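Local coordinates for 2-dehydropantoate 2-reductase (Geobacter metallireducens, PDB 3HN2), which probably catalyses the NADPH-dependent reduction of ketopantoate to pantoate, the second step from 3-methyl-2-oxobutanoate to pantoate in pantothenate biosynthesis, at residues 5-10 against 72-77; 13-18 against 28-33; 104-109 against 185-190; 179-184 against 231-236. All blocks are in the same frame, centred on the assembly; numbering follows the deposited sequence.

In the fold
The four contacts trace the two-domain plan of a ketopantoate reductase. Contacts 1 and 2, with centres about 6 Å apart, touch and share the Rossmann sheet: strand 5-8 lies between strands 28-31 and 72-75, and helix 14-23 makes the crossover from 5-8 to 28-31. Both close early in the chain. Contacts 3 and 4, centres about 11 Å apart, use successive turns of helix 179-200 and alternate along the chain; a salt bridge from Arg183 to Glu109 ties them together. About 29 Å separates the centres of contacts 2 and 4. Contact 3, about 18 Å from contact 1 between centres, lies at the junction of the two halves, probably beside the active-site cleft.

Contact 1: 5-10 against 72-77; sequences IAIVGA and LVLVGL
Val8 O, at the end of strand 5-8, is approached by several groups of 72-77. Gly76 N donates a short hydrogen bond to Val8 O (2.6 Å), tilted 35° from the carbonyl plane, and the CA-H of Val75 adds a longer contact. One residue pair earlier the geometry is straighter: Val8 N bonds to Leu74 O at 2.9 Å, with an N-H...O angle of 176°. Ala6 also bonds to two residues, its N giving to Leu72 O and its O taking from Leu74 N, though the bond from Leu74 N is more bent. This is parallel pairing, one strand bonding through alternate residues to both neighbours of the residue opposite, and it joins the first strand of the Rossmann fold to the fourth, in the interior of the sheet. On one face Ile5 and Leu72 lie side by side, CG1 against CD2 at 3.7 Å, and Ile7 extends CD1 to 3.8 Å from Leu74 CB. The other face carries Val8, whose branches divide the work. CG1, anti to the backbone N (chi1 173°), lies 4.0 Å from Leu77 CG, while CG2 meets Val73 CG2 at 3.8 Å; beyond them helix 85-89 packs on Val75 and Leu77. Gly9, probably the first glycine of the GxGxxG nucleotide-binding turn, passes so near the backbone of Gly76, CA to C 3.6 Å, that a beta carbon would collide with it.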
loop_
_atom_site.group_PDB
_atom_site.type_symbol
_atom_site.label_atom_id
_atom_site.label_comp_id
_atom_site.label_asym_id
_atom_site.label_seq_id
_atom_site.Cartn_x
_atom_site.Cartn_y
_atom_site.Cartn_z
ATOM N N ILE A 5 -12.435 -19.990 -22.594
ATOM C CA ILE A 5 -12.649 -18.708 -21.916
ATOM C C ILE A 5 -13.195 -17.629 -22.860
ATOM O O ILE A 5 -12.710 -17.474 -23.980
ATOM C CB ILE A 5 -11.357 -18.235 -21.167
ATOM C CG1 ILE A 5 -11.318 -18.805 -19.750
ATOM C CG2 ILE A 5 -11.274 -16.715 -21.043
ATOM C CD1 ILE A 5 -10.630 -20.123 -19.614
ATOM N N ALA A 6 -14.228 -16.918 -22.402
ATOM C CA ALA A 6 -14.727 -15.716 -23.072
ATOM C C ALA A 6 -14.613 -14.512 -22.148
ATOM O O ALA A 6 -14.972 -14.598 -20.972
ATOM C CB ALA A 6 -16.173 -15.898 -23.507
ATOM N N ILE A 7 -14.132 -13.392 -22.686
ATOM C CA ILE A 7 -14.017 -12.148 -21.915
ATOM C C ILE A 7 -15.113 -11.168 -22.299
ATOM O O ILE A 7 -15.169 -10.698 -23.436
ATOM C CB ILE A 7 -12.636 -11.451 -22.107
ATOM C CG1 ILE A 7 -11.468 -12.421 -21.858
ATOM C CG2 ILE A 7 -12.541 -10.192 -21.244
ATOM C CD1 ILE A 7 -11.415 -13.005 -20.450
ATOM N N VAL A 8 -15.977 -10.854 -21.339
ATOM C CA VAL A 8 -17.087 -9.928 -21.564
ATOM C C VAL A 8 -16.907 -8.677 -20.698
ATOM O O VAL A 8 -17.216 -8.660 -19.508
ATOM C CB VAL A 8 -18.452 -10.624 -21.335
ATOM C CG1 VAL A 8 -19.598 -9.629 -21.403
ATOM C CG2 VAL A 8 -18.649 -11.728 -22.373
ATOM N N GLY A 9 -16.375 -7.633 -21.317
ATOM C CA GLY A 9 -16.028 -6.412 -20.606
ATOM C C GLY A 9 -15.104 -5.587 -21.467
ATOM O O GLY A 9 -15.497 -4.527 -21.970
ATOM N N ALA A 10 -13.885 -6.098 -21.647
ATOM C CA ALA A 10 -12.819 -5.443 -22.417
ATOM C C ALA A 10 -12.411 -4.089 -21.831
ATOM O O ALA A 10 -12.031 -3.164 -22.558
ATOM C CB ALA A 10 -13.185 -5.330 -23.910
ATOM N N LEU A 72 -16.026 -21.175 -19.523
ATOM C CA LEU A 72 -16.001 -20.103 -18.545
ATOM C C LEU A 72 -16.189 -18.762 -19.237
ATOM O O LEU A 72 -15.564 -18.497 -20.266
ATOM C CB LEU A 72 -14.668 -20.115 -17.788
ATOM C CG LEU A 72 -14.353 -18.972 -16.816
ATOM C CD1 LEU A 72 -15.252 -19.025 -15.591
ATOM C CD2 LEU A 72 -12.900 -19.019 -16.404
ATOM N N VAL A 73 -17.060 -17.920 -18.684
ATOM C CA VAL A 73 -17.115 -16.530 -19.126
ATOM C C VAL A 73 -16.761 -15.558 -17.996
ATOM O O VAL A 73 -17.457 -15.477 -16.982
ATOM C CB VAL A 73 -18.440 -16.171 -19.885
ATOM C CG1 VAL A 73 -19.644 -16.838 -19.265
ATOM C CG2 VAL A 73 -18.634 -14.653 -19.983
ATOM N N LEU A 74 -15.637 -14.867 -18.171
ATOM C CA LEU A 74 -15.224 -13.778 -17.286
ATOM C C LEU A 74 -15.980 -12.520 -17.640
ATOM O O LEU A 74 -15.768 -11.951 -18.710
ATOM C CB LEU A 74 -13.740 -13.483 -17.461
ATOM C CG LEU A 74 -12.752 -13.743 -16.336
ATOM C CD1 LEU A 74 -12.379 -15.209 -16.307
ATOM C CD2 LEU A 74 -11.525 -12.883 -16.578
ATOM N N VAL A 75 -16.865 -12.089 -16.748
ATOM C CA VAL A 75 -17.552 -10.819 -16.908
ATOM C C VAL A 75 -16.717 -9.702 -16.250
ATOM O O VAL A 75 -16.461 -9.727 -15.043
ATOM C CB VAL A 75 -18.978 -10.870 -16.329
ATOM C CG1 VAL A 75 -19.738 -9.606 -16.671
ATOM C CG2 VAL A 75 -19.733 -12.086 -16.870
ATOM N N GLY A 76 -16.270 -8.751 -17.067
ATOM C CA GLY A 76 -15.540 -7.579 -16.594
ATOM C C GLY A 76 -16.235 -6.289 -16.988
ATOM O O GLY A 76 -15.606 -5.225 -17.028
ATOM N N LEU A 77 -17.533 -6.397 -17.280
ATOM C CA LEU A 77 -18.381 -5.267 -17.670
ATOM C C LEU A 77 -18.471 -4.203 -16.590
ATOM O O LEU A 77 -18.409 -4.506 -15.401
ATOM C CB LEU A 77 -19.808 -5.744 -17.963
ATOM C CG LEU A 77 -20.223 -6.330 -19.312
ATOM C CD1 LEU A 77 -21.576 -7.003 -19.163
ATOM C CD2 LEU A 77 -20.266 -5.270 -20.408
#

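Contact 2: 13-18 against 28-33; sequences LGLYYG and VHFLLR
Phe30 of strand 28-31 fills the space beneath the first turn of helix 14-23, facing Gly14, Leu15 and Gly18. Helix and strand are the second and third elements of the opening beta-alpha-beta unit of the Rossmann fold, and they run nearly antiparallel, 167° between their directions, with axes 10.0 Å apart. From the strand the CB of Phe30 points toward the helix, and CG sits beside the backbone N, anti to the carbonyl carbon (chi1 -72°), which carries the ring in under the helix. CD1 is the first ring atom to touch across the contact, 3.7 Å from Leu15 CD2, and the same methyl lies obliquely against CE1. CE1 has further neighbours: Gly14 O comes to the ring edge near its plane, 3.9 Å from CE1, and Ile7 of the neighbouring strand 5-8 brings its CG1 to 3.8 Å from CE1. The tip, CZ, ends against bare backbone, 3.5 Å from Gly18 C. Gly18 permits this approach, since a beta carbon there would run into CE1. A valine in place of Phe30 would probably open a gap beneath Gly18 and leave the methyl of Leu15 without its ring. On either side of Phe30 along the chain smaller contacts continue the seam. Leu32 offers CD1 to Leu15 CD2 at 4.1 Å, and both methyls of Val28, CG1 and CG2, rest 3.8 Å from Gly18 O.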
loop_
_atom_site.group_PDB
_atom_site.type_symbol
_atom_site.label_atom_id
_atom_site.label_comp_id
_atom_site.label_asym_id
_atom_site.label_seq_id
_atom_site.Cartn_x
_atom_site.Cartn_y
_atom_site.Cartn_z
ATOM N N LEU A 13 -9.523 -4.259 -16.715
ATOM C CA LEU A 13 -9.298 -5.489 -15.963
ATOM C C LEU A 13 -9.624 -6.759 -16.752
ATOM O O LEU A 13 -8.953 -7.780 -16.587
ATOM C CB LEU A 13 -10.014 -5.449 -14.600
ATOM C CG LEU A 13 -11.457 -5.872 -14.322
ATOM C CD1 LEU A 13 -11.565 -7.369 -14.066
ATOM C CD2 LEU A 13 -11.975 -5.111 -13.113
ATOM N N GLY A 14 -10.653 -6.697 -17.592
ATOM C CA GLY A 14 -11.036 -7.826 -18.429
ATOM C C GLY A 14 -9.974 -8.158 -19.460
ATOM O O GLY A 14 -9.701 -9.334 -19.731
ATOM N N LEU A 15 -9.369 -7.114 -20.024
ATOM C CA LEU A 15 -8.280 -7.273 -20.976
ATOM C C LEU A 15 -7.030 -7.802 -20.291
ATOM O O LEU A 15 -6.430 -8.764 -20.769
ATOM C CB LEU A 15 -7.980 -5.955 -21.693
ATOM C CG LEU A 15 -8.895 -5.468 -22.823
ATOM C CD1 LEU A 15 -8.426 -4.117 -23.325
ATOM C CD2 LEU A 15 -8.958 -6.457 -23.980
ATOM N N TYR A 16 -6.664 -7.181 -19.166
ATOM C CA TYR A 16 -5.477 -7.553 -18.387
ATOM C C TYR A 16 -5.474 -9.013 -17.957
ATOM O O TYR A 16 -4.482 -9.712 -18.150
ATOM C CB TYR A 16 -5.329 -6.646 -17.162
ATOM C CG TYR A 16 -4.221 -7.040 -16.207
ATOM C CD1 TYR A 16 -2.877 -6.899 -16.561
ATOM C CD2 TYR A 16 -4.516 -7.536 -14.937
ATOM C CE1 TYR A 16 -1.856 -7.257 -15.678
ATOM C CE2 TYR A 16 -3.503 -7.888 -14.045
ATOM C CZ TYR A 16 -2.178 -7.743 -14.421
ATOM O OH TYR A 16 -1.178 -8.097 -13.541
ATOM N N TYR A 17 -6.583 -9.465 -17.382
ATOM C CA TYR A 17 -6.697 -10.851 -16.940
ATOM C C TYR A 17 -6.778 -11.837 -18.098
ATOM O O TYR A 17 -6.183 -12.910 -18.039
ATOM C CB TYR A 17 -7.874 -11.032 -15.978
ATOM C CG TYR A 17 -7.632 -10.432 -14.613
ATOM C CD1 TYR A 17 -6.419 -10.618 -13.947
ATOM C CD2 TYR A 17 -8.620 -9.685 -13.979
ATOM C CE1 TYR A 17 -6.195 -10.063 -12.689
ATOM C CE2 TYR A 17 -8.410 -9.131 -12.725
ATOM C CZ TYR A 17 -7.200 -9.324 -12.084
ATOM O OH TYR A 17 -7.003 -8.771 -10.842
ATOM N N GLY A 18 -7.488 -11.455 -19.153
ATOM C CA GLY A 18 -7.595 -12.281 -20.354
ATOM C C GLY A 18 -6.277 -12.433 -21.090
ATOM O O GLY A 18 -5.985 -13.501 -21.636
ATOM N N VAL A 28 -8.641 -18.211 -25.088
ATOM C CA VAL A 28 -9.307 -16.977 -24.687
ATOM C C VAL A 28 -9.937 -16.285 -25.894
ATOM O O VAL A 28 -9.298 -16.122 -26.935
ATOM C CB VAL A 28 -8.325 -16.035 -23.926
ATOM C CG1 VAL A 28 -8.991 -14.739 -23.533
ATOM C CG2 VAL A 28 -7.809 -16.720 -22.675
ATOM N N HIS A 29 -11.201 -15.898 -25.739
ATOM C CA HIS A 29 -11.978 -15.254 -26.790
ATOM C C HIS A 29 -12.491 -13.918 -26.276
ATOM O O HIS A 29 -13.373 -13.875 -25.426
ATOM C CB HIS A 29 -13.159 -16.141 -27.197
ATOM C CG HIS A 29 -12.765 -17.531 -27.590
ATOM N ND1 HIS A 29 -12.565 -18.536 -26.670
ATOM C CD2 HIS A 29 -12.527 -18.079 -28.804
ATOM C CE1 HIS A 29 -12.220 -19.646 -27.300
ATOM N NE2 HIS A 29 -12.190 -19.395 -28.597
ATOM N N PHE A 30 -11.927 -12.828 -26.784
ATOM C CA PHE A 30 -12.320 -11.494 -26.351
ATOM C C PHE A 30 -13.545 -10.976 -27.108
ATOM O O PHE A 30 -13.615 -11.071 -28.336
ATOM C CB PHE A 30 -11.164 -10.514 -26.544
ATOM C CG PHE A 30 -10.029 -10.697 -25.579
ATOM C CD1 PHE A 30 -10.008 -10.009 -24.374
ATOM C CD2 PHE A 30 -8.965 -11.536 -25.888
ATOM C CE1 PHE A 30 -8.949 -10.163 -23.484
ATOM C CE2 PHE A 30 -7.898 -11.692 -25.009
ATOM C CZ PHE A 30 -7.893 -11.007 -23.805
ATOM N N LEU A 31 -14.507 -10.426 -26.368
ATOM C CA LEU A 31 -15.614 -9.694 -26.973
ATOM C C LEU A 31 -15.316 -8.194 -26.958
ATOM O O LEU A 31 -15.530 -7.514 -25.952
ATOM C CB LEU A 31 -16.946 -10.005 -26.272
ATOM C CG LEU A 31 -18.250 -9.503 -26.919
ATOM C CD1 LEU A 31 -18.400 -9.990 -28.355
ATOM C CD2 LEU A 31 -19.472 -9.899 -26.096
ATOM N N LEU A 32 -14.802 -7.696 -28.080
ATOM C CA LEU A 32 -14.481 -6.279 -28.236
ATOM C C LEU A 32 -15.650 -5.502 -28.829
ATOM O O LEU A 32 -16.477 -6.061 -29.556
ATOM C CB LEU A 32 -13.246 -6.087 -29.122
ATOM C CG LEU A 32 -11.834 -6.548 -28.721
ATOM C CD1 LEU A 32 -11.534 -6.439 -27.220
ATOM C CD2 LEU A 32 -11.554 -7.945 -29.236
ATOM N N ARG A 33 -15.698 -4.208 -28.526
ATOM C CA ARG A 33 -16.751 -3.330 -29.011
ATOM C C ARG A 33 -16.135 -2.068 -29.610
ATOM O O ARG A 33 -16.070 -1.921 -30.830
ATOM C CB ARG A 33 -17.713 -2.977 -27.869
ATOM C CG ARG A 33 -19.012 -2.314 -28.303
ATOM C CD ARG A 33 -19.607 -1.521 -27.159
ATOM N NE ARG A 33 -20.728 -0.685 -27.583
ATOM C CZ ARG A 33 -21.900 -0.616 -26.957
ATOM N NH1 ARG A 33 -22.855 0.177 -27.421
ATOM N NH2 ARG A 33 -22.121 -1.329 -25.860
#

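Contact 3: 104-109 against 185-190; sequences NGLGNE and EKLVWN
Lys186 leaves its helix with CG on the far side of CB from the backbone N (chi1 -151°) and stays extended beyond, while Asn104 turns its CG beside its own N (chi1 -65°), and these choices bring the two polar ends together. Lys186 NZ comes to 3.5 Å from Asn104 OD1, a polar approach without a hydrogen bond between them; the lysine bonds instead to Ala126 O. One turn further along the helix Asn190 presents ND2 at 4.1 Å from Asn104 CG, the two side chains crossing at about a right angle, their amide planes 65° apart. Beside this polar cluster lies an apolar one. Leu187 sets CD2 obliquely against Leu106 CG at 3.7 Å, and its CD1 touches Gly105 CA at 4.0 Å. The loop is braced from within by Asn108 ND2, which bonds to Asn104 O at 3.1 Å from above the carbonyl plane. The contact joins the Rossmann domain to the long helix of the C-terminal domain, probably at the interdomain cleft, where relatives bind substrate. The leucines supply the apolar part of the joint, and the gathering of an amine and two amides beside them is consistent with a polar substrate site, as in other ketopantoate reductases.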
loop_
_atom_site.group_PDB
_atom_site.type_symbol
_atom_site.label_atom_id
_atom_site.label_comp_id
_atom_site.label_asym_id
_atom_site.label_seq_id
_atom_site.Cartn_x
_atom_site.Cartn_y
_atom_site.Cartn_z
ATOM N N ASN A 104 -17.447 -4.499 -9.974
ATOM C CA ASN A 104 -17.482 -3.834 -8.675
ATOM C C ASN A 104 -18.866 -3.736 -8.046
ATOM O O ASN A 104 -19.878 -3.695 -8.741
ATOM C CB ASN A 104 -16.859 -2.439 -8.789
ATOM C CG ASN A 104 -15.382 -2.486 -9.119
ATOM O OD1 ASN A 104 -14.753 -3.547 -9.072
ATOM N ND2 ASN A 104 -14.818 -1.331 -9.452
ATOM N N GLY A 105 -18.890 -3.694 -6.717
ATOM C CA GLY A 105 -20.116 -3.489 -5.972
ATOM C C GLY A 105 -20.869 -4.776 -5.750
ATOM O O GLY A 105 -20.281 -5.854 -5.729
ATOM N N LEU A 106 -22.182 -4.655 -5.601
ATOM C CA LEU A 106 -23.024 -5.786 -5.279
ATOM C C LEU A 106 -24.038 -6.101 -6.366
ATOM O O LEU A 106 -24.093 -5.430 -7.401
ATOM C CB LEU A 106 -23.781 -5.506 -3.993
ATOM C CG LEU A 106 -23.052 -5.378 -2.670
ATOM C CD1 LEU A 106 -24.104 -5.161 -1.592
ATOM C CD2 LEU A 106 -22.193 -6.583 -2.331
ATOM N N GLY A 107 -24.834 -7.139 -6.121
ATOM C CA GLY A 107 -25.962 -7.471 -6.977
ATOM C C GLY A 107 -25.603 -8.242 -8.229
ATOM O O GLY A 107 -26.467 -8.888 -8.821
ATOM N N ASN A 108 -24.334 -8.164 -8.628
ATOM C CA ASN A 108 -23.836 -8.759 -9.862
ATOM C C ASN A 108 -23.963 -10.271 -9.854
ATOM O O ASN A 108 -24.470 -10.862 -10.818
ATOM C CB ASN A 108 -22.381 -8.350 -10.105
ATOM C CG ASN A 108 -22.187 -6.836 -10.110
ATOM O OD1 ASN A 108 -23.037 -6.088 -10.595
ATOM N ND2 ASN A 108 -21.064 -6.386 -9.568
ATOM N N GLU A 109 -23.534 -10.887 -8.754
ATOM C CA GLU A 109 -23.649 -12.332 -8.582
ATOM C C GLU A 109 -25.097 -12.798 -8.677
ATOM O O GLU A 109 -25.391 -13.787 -9.339
ATOM C CB GLU A 109 -23.047 -12.783 -7.251
ATOM C CG GLU A 109 -21.528 -12.883 -7.245
ATOM C CD GLU A 109 -20.819 -11.573 -6.832
ATOM O OE1 GLU A 109 -21.477 -10.582 -6.440
ATOM O OE2 GLU A 109 -19.578 -11.545 -6.892
ATOM N N GLU A 185 -16.116 -6.520 2.321
ATOM C CA GLU A 185 -14.766 -6.166 2.737
ATOM C C GLU A 185 -14.150 -5.150 1.779
ATOM O O GLU A 185 -13.498 -4.207 2.216
ATOM C CB GLU A 185 -13.881 -7.414 2.828
ATOM C CG GLU A 185 -14.222 -8.385 3.966
ATOM C CD GLU A 185 -13.200 -9.511 4.111
ATOM O OE1 GLU A 185 -12.615 -9.939 3.089
ATOM O OE2 GLU A 185 -12.980 -9.971 5.252
ATOM N N LYS A 186 -14.379 -5.339 0.478
ATOM C CA LYS A 186 -13.864 -4.422 -0.540
ATOM C C LYS A 186 -14.675 -3.133 -0.607
ATOM O O LYS A 186 -14.156 -2.093 -1.013
ATOM C CB LYS A 186 -13.825 -5.079 -1.920
ATOM C CG LYS A 186 -12.721 -4.517 -2.802
ATOM C CD LYS A 186 -13.076 -4.564 -4.273
ATOM C CE LYS A 186 -12.089 -3.740 -5.083
ATOM N NZ LYS A 186 -12.313 -3.859 -6.550
ATOM N N LEU A 187 -15.947 -3.214 -0.211
ATOM C CA LEU A 187 -16.829 -2.047 -0.114
ATOM C C LEU A 187 -16.373 -1.071 0.966
ATOM O O LEU A 187 -16.598 0.131 0.849
ATOM C CB LEU A 187 -18.284 -2.480 0.135
ATOM C CG LEU A 187 -19.337 -2.384 -0.982
ATOM C CD1 LEU A 187 -18.753 -2.188 -2.388
ATOM C CD2 LEU A 187 -20.299 -3.591 -0.956
ATOM N N VAL A 188 -15.730 -1.598 2.008
ATOM C CA VAL A 188 -15.131 -0.781 3.061
ATOM C C VAL A 188 -14.047 0.146 2.497
ATOM O O VAL A 188 -13.832 1.239 3.014
ATOM C CB VAL A 188 -14.576 -1.650 4.220
ATOM C CG1 VAL A 188 -13.781 -0.803 5.239
ATOM C CG2 VAL A 188 -15.706 -2.350 4.929
ATOM N N TRP A 189 -13.395 -0.285 1.420
ATOM C CA TRP A 189 -12.403 0.546 0.753
ATOM C C TRP A 189 -13.012 1.387 -0.363
ATOM O O TRP A 189 -12.695 2.585 -0.494
ATOM C CB TRP A 189 -11.253 -0.301 0.192
ATOM C CG TRP A 189 -10.106 0.555 -0.201
ATOM C CD1 TRP A 189 -9.067 0.955 0.600
ATOM C CD2 TRP A 189 -9.890 1.170 -1.478
ATOM N NE1 TRP A 189 -8.211 1.756 -0.111
ATOM C CE2 TRP A 189 -8.693 1.920 -1.381
ATOM C CE3 TRP A 189 -10.589 1.155 -2.695
ATOM C CZ2 TRP A 189 -8.175 2.646 -2.458
ATOM C CZ3 TRP A 189 -10.079 1.888 -3.774
ATOM C CH2 TRP A 189 -8.880 2.623 -3.642
ATOM N N ASN A 190 -13.856 0.742 -1.176
ATOM C CA ASN A 190 -14.396 1.339 -2.402
ATOM C C ASN A 190 -15.347 2.493 -2.168
ATOM O O ASN A 190 -15.499 3.349 -3.028
ATOM C CB ASN A 190 -15.123 0.279 -3.252
ATOM C CG ASN A 190 -14.259 -0.286 -4.371
ATOM O OD1 ASN A 190 -13.039 -0.080 -4.416
ATOM N ND2 ASN A 190 -14.894 -1.016 -5.282
#

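Contact 4: 179-184 against 231-236; sequences LKRARW and QGLATF
In the helical C-terminal domain, the first turns of helix 179-200 are clasped by the loop that links helix 211-229 to helix 241-249. Arg181 grips the loop at Thr235 and Phe236. Its chain runs out from the helix with CG anti to the backbone N (chi1 179°) and bends at chi3, so that NH1 faces two successive carbonyls. Thr235 O accepts a sound hydrogen bond from NH1 at 3.1 Å, in the guanidinium plane although the donor stands 67° out of the carbonyl plane; Phe236 O, 3.0 Å from the same NH1, takes a weak one. The NE of Arg181 forms a salt bridge with Glu185 one turn on, a second restraint on the rotation of the group. A leucine here would probably leave both carbonyls without this donor, Glu185 without its charged mate and the 235-236 backbone freer to move. The aliphatic part of Arg181 serves too: CB lies 3.9 Å from Leu233 CG, the two side chains crossing at about a right angle. Leu233 spreads over the helix surface and also reaches Lys180, CD1 to CD 3.8 Å. Lys180 bends at its end and rests CE 3.4 Å from Gln231 O. At the buried end of the contact Trp184, wedged also against Leu106, lies with its ring 13° from the plane of the Gln231 amide. That amide bonds to Gly227 O, and its NE2 is 3.9 Å from Trp184 CZ2.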
loop_
_atom_site.group_PDB
_atom_site.type_symbol
_atom_site.label_atom_id
_atom_site.label_comp_id
_atom_site.label_asym_id
_atom_site.label_seq_id
_atom_site.Cartn_x
_atom_site.Cartn_y
_atom_site.Cartn_z
ATOM N N LEU A 179 -17.949 -15.493 0.245
ATOM C CA LEU A 179 -17.893 -14.552 -0.872
ATOM C C LEU A 179 -18.584 -13.239 -0.511
ATOM O O LEU A 179 -18.057 -12.148 -0.769
ATOM C CB LEU A 179 -18.568 -15.172 -2.100
ATOM C CG LEU A 179 -18.890 -14.278 -3.302
ATOM C CD1 LEU A 179 -17.612 -13.781 -3.949
ATOM C CD2 LEU A 179 -19.748 -15.030 -4.312
ATOM N N LYS A 180 -19.762 -13.371 0.098
ATOM C CA LYS A 180 -20.582 -12.249 0.512
ATOM C C LYS A 180 -19.792 -11.282 1.399
ATOM O O LYS A 180 -19.839 -10.073 1.182
ATOM C CB LYS A 180 -21.828 -12.762 1.234
ATOM C CG LYS A 180 -23.042 -11.845 1.171
ATOM C CD LYS A 180 -24.093 -12.288 2.186
ATOM C CE LYS A 180 -25.462 -11.695 1.894
ATOM N NZ LYS A 180 -26.208 -12.494 0.883
ATOM N N ARG A 181 -19.057 -11.825 2.372
ATOM C CA ARG A 181 -18.241 -11.021 3.284
ATOM C C ARG A 181 -17.148 -10.267 2.536
ATOM O O ARG A 181 -17.005 -9.076 2.712
ATOM C CB ARG A 181 -17.636 -11.878 4.401
ATOM C CG ARG A 181 -16.753 -11.089 5.375
ATOM C CD ARG A 181 -16.058 -12.001 6.367
ATOM N NE ARG A 181 -14.754 -11.461 6.725
ATOM C CZ ARG A 181 -14.415 -11.023 7.933
ATOM N NH1 ARG A 181 -15.275 -11.088 8.940
ATOM N NH2 ARG A 181 -13.201 -10.535 8.136
ATOM N N ALA A 182 -16.431 -10.975 1.669
ATOM C CA ALA A 182 -15.335 -10.426 0.873
ATOM C C ALA A 182 -15.729 -9.252 -0.035
ATOM O O ALA A 182 -14.932 -8.326 -0.227
ATOM C CB ALA A 182 -14.695 -11.537 0.058
ATOM N N ARG A 183 -16.942 -9.306 -0.595
ATOM C CA ARG A 183 -17.527 -8.205 -1.371
ATOM C C ARG A 183 -17.687 -6.975 -0.481
ATOM O O ARG A 183 -17.287 -5.866 -0.853
ATOM C CB ARG A 183 -18.896 -8.608 -1.948
ATOM C CG ARG A 183 -18.847 -9.604 -3.113
ATOM C CD ARG A 183 -18.949 -8.908 -4.470
ATOM N NE ARG A 183 -18.123 -9.584 -5.466
ATOM C CZ ARG A 183 -17.730 -9.047 -6.618
ATOM N NH1 ARG A 183 -16.975 -9.755 -7.450
ATOM N NH2 ARG A 183 -18.082 -7.811 -6.943
ATOM N N TRP A 184 -18.256 -7.194 0.704
ATOM C CA TRP A 184 -18.434 -6.147 1.699
ATOM C C TRP A 184 -17.105 -5.632 2.247
ATOM O O TRP A 184 -16.988 -4.456 2.595
ATOM C CB TRP A 184 -19.305 -6.653 2.845
ATOM C CG TRP A 184 -20.769 -6.548 2.574
ATOM C CD1 TRP A 184 -21.609 -7.559 2.195
ATOM C CD2 TRP A 184 -21.576 -5.366 2.659
ATOM N NE1 TRP A 184 -22.888 -7.079 2.043
ATOM C CE2 TRP A 184 -22.896 -5.736 2.315
ATOM C CE3 TRP A 184 -21.310 -4.029 2.979
ATOM C CZ2 TRP A 184 -23.952 -4.818 2.292
ATOM C CZ3 TRP A 184 -22.363 -3.113 2.959
ATOM C CH2 TRP A 184 -23.666 -3.516 2.618
ATOM N N GLN A 231 -25.985 -8.561 7.629
ATOM C CA GLN A 231 -26.349 -9.067 6.301
ATOM C C GLN A 231 -26.352 -10.601 6.204
ATOM O O GLN A 231 -26.421 -11.168 5.106
ATOM C CB GLN A 231 -25.426 -8.465 5.234
ATOM C CG GLN A 231 -26.119 -8.129 3.924
ATOM C CD GLN A 231 -27.159 -7.038 4.081
ATOM O OE1 GLN A 231 -28.300 -7.191 3.650
ATOM N NE2 GLN A 231 -26.771 -5.933 4.705
ATOM N N GLY A 232 -26.285 -11.266 7.354
ATOM C CA GLY A 232 -26.279 -12.726 7.404
ATOM C C GLY A 232 -24.932 -13.315 7.032
ATOM O O GLY A 232 -24.857 -14.364 6.384
ATOM N N LEU A 233 -23.869 -12.635 7.448
ATOM C CA LEU A 233 -22.511 -13.090 7.200
ATOM C C LEU A 233 -22.155 -14.207 8.169
ATOM O O LEU A 233 -22.577 -14.182 9.329
ATOM C CB LEU A 233 -21.525 -11.929 7.347
ATOM C CG LEU A 233 -21.072 -11.140 6.109
ATOM C CD1 LEU A 233 -22.194 -10.874 5.101
ATOM C CD2 LEU A 233 -20.399 -9.832 6.536
ATOM N N ALA A 234 -21.387 -15.182 7.681
ATOM C CA ALA A 234 -20.935 -16.316 8.486
ATOM C C ALA A 234 -20.000 -15.873 9.616
ATOM O O ALA A 234 -20.058 -16.408 10.725
ATOM C CB ALA A 234 -20.257 -17.355 7.604
ATOM N N THR A 235 -19.150 -14.891 9.327
ATOM C CA THR A 235 -18.230 -14.337 10.319
ATOM C C THR A 235 -18.231 -12.798 10.288
ATOM O O THR A 235 -18.131 -12.186 9.221
ATOM C CB THR A 235 -16.796 -14.944 10.195
ATOM O OG1 THR A 235 -15.876 -14.189 10.990
ATOM C CG2 THR A 235 -16.313 -14.967 8.744
ATOM N N PHE A 236 -18.358 -12.195 11.468
ATOM C CA PHE A 236 -18.500 -10.741 11.619
ATOM C C PHE A 236 -17.246 -9.965 11.247
ATOM O O PHE A 236 -16.146 -10.308 11.681
ATOM C CB PHE A 236 -18.902 -10.390 13.056
ATOM C CG PHE A 236 -20.386 -10.300 13.270
ATOM C CD1 PHE A 236 -20.968 -9.100 13.663
ATOM C CD2 PHE A 236 -21.206 -11.410 13.079
ATOM C CE1 PHE A 236 -22.343 -9.004 13.864
ATOM C CE2 PHE A 236 -22.582 -11.324 13.274
ATOM C CZ PHE A 236 -23.151 -10.118 13.667
#